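Local coordinates for protein L-lysine 6-oxidase (Marinomonas mediterranea, PDB 3WEU) that oxidises the epsilon-amino group of L-lysine with a cysteine tryptophylquinone cofactor, releasing ammonium and the hydrogen peroxide that makes it antibacterial, at residues A[379-382]-A[383-387]. Sequence-based numbering, arbitrary orientation.
Sequences MNSG and SNSVS
At a classic beta bulge, where Ser383 and Asn384 both face Glu400, the chain turns a corner at Ser383 and Ser381 meets Ser385 hydroxyl to hydroxyl. Ser385 OG donates to Ser381 OG at 2.7 Å, and Ser381 OG in turn donates to Gly382 O at 2.9 Å, tilted 19° from the carbonyl plane. With OG anti to the backbone N (chi1 -174°), Ser381 presents its hydroxyl across the bend; that of Ser385 sits between N and the carbonyl carbon. Ser383 points its side chain away from 379-382, its OG bonded to Met447 N and its backbone N to Glu400 OE2. Beyond the corner Asn384 OD1 takes Val386 N at 2.9 Å from above the carbonyl plane, an Asx turn, and Ser387 N at 3.0 Å on a lone pair, nearly straight (172°), which completes the wider Asx motif. Its ND2 reaches Ser387 OG at 3.0 Å and Val398 O, so bonds at both ends of the amide fix its flip. On the strand side, Asn380 ND2 gives Ser381 O an in-plane bond of 3.0 Å and also meets Trp580 O. Ser381 and Ser385 both touch Trp580. The donor order Ser385 to Ser381 to Gly382 O thus gives a buried carbonyl a hydroxyl partner at the bend and ties the loop to strand 381-382 beside Trp580, the neighbour in sequence of the cofactor residue Trp581.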
loop_
_atom_site.group_PDB
_atom_site.type_symbol
_atom_site.label_atom_id
_atom_site.label_comp_id
_atom_site.label_asym_id
_atom_site.label_seq_id
_atom_site.Cartn_x
_atom_site.Cartn_y
_atom_site.Cartn_z
ATOM N N MET A 379 28.029 -24.968 8.537
ATOM C CA MET A 379 27.888 -23.522 8.318
ATOM C C MET A 379 26.527 -23.161 7.697
ATOM O O MET A 379 26.296 -23.345 6.475
ATOM C CB MET A 379 29.015 -23.001 7.488
ATOM C CG MET A 379 28.998 -21.467 7.330
ATOM S SD MET A 379 28.954 -20.570 8.910
ATOM C CE MET A 379 27.461 -19.589 8.568
ATOM N N ASN A 380 25.656 -22.604 8.545
ATOM C CA ASN A 380 24.237 -22.393 8.264
ATOM C C ASN A 380 23.689 -21.622 9.459
ATOM O O ASN A 380 24.300 -21.580 10.572
ATOM C CB ASN A 380 23.515 -23.719 8.134
ATOM C CG ASN A 380 22.189 -23.649 7.379
ATOM O OD1 ASN A 380 22.151 -23.816 6.149
ATOM N ND2 ASN A 380 21.053 -23.513 8.143
ATOM N N SER A 381 22.569 -20.947 9.229
ATOM C CA SER A 381 21.829 -20.353 10.341
ATOM C C SER A 381 21.392 -21.385 11.344
ATOM O O SER A 381 21.133 -22.567 10.996
ATOM C CB SER A 381 20.597 -19.677 9.834
ATOM O OG SER A 381 19.965 -19.004 10.882
ATOM N N GLY A 382 21.329 -20.934 12.598
ATOM C CA GLY A 382 20.674 -21.666 13.626
ATOM C C GLY A 382 19.201 -21.304 13.748
ATOM O O GLY A 382 18.647 -20.688 12.841
ATOM N N SER A 383 18.570 -21.769 14.824
ATOM C CA SER A 383 17.140 -21.664 14.983
ATOM C C SER A 383 16.675 -20.272 15.471
ATOM O O SER A 383 15.500 -20.061 15.587
ATOM C CB SER A 383 16.574 -22.834 15.784
ATOM O OG SER A 383 16.636 -24.080 15.073
ATOM N N ASN A 384 17.593 -19.370 15.819
ATOM C CA ASN A 384 17.254 -17.965 15.893
ATOM C C ASN A 384 18.349 -16.987 15.637
ATOM O O ASN A 384 19.029 -16.502 16.568
ATOM C CB ASN A 384 16.526 -17.577 17.196
ATOM C CG ASN A 384 16.172 -16.130 17.191
ATOM O OD1 ASN A 384 15.967 -15.563 16.130
ATOM N ND2 ASN A 384 16.012 -15.535 18.359
ATOM N N SER A 385 18.497 -16.647 14.362
ATOM C CA SER A 385 19.381 -15.619 13.890
ATOM C C SER A 385 18.610 -14.320 13.555
ATOM O O SER A 385 19.165 -13.448 12.917
ATOM C CB SER A 385 20.064 -16.101 12.607
ATOM O OG SER A 385 19.069 -16.603 11.673
ATOM N N VAL A 386 17.343 -14.267 13.914
ATOM C CA VAL A 386 16.388 -13.260 13.472
ATOM C C VAL A 386 16.093 -12.208 14.534
ATOM O O VAL A 386 16.105 -10.983 14.250
ATOM C CB VAL A 386 15.073 -13.972 13.070
ATOM C CG1 VAL A 386 14.041 -12.964 12.616
ATOM C CG2 VAL A 386 15.366 -14.895 11.857
ATOM N N SER A 387 15.848 -12.639 15.757
ATOM C CA SER A 387 15.478 -11.649 16.838
ATOM C C SER A 387 16.505 -11.608 17.975
ATOM O O SER A 387 17.104 -12.604 18.319
ATOM C CB SER A 387 14.063 -11.975 17.364
ATOM O OG SER A 387 14.017 -13.317 17.862
#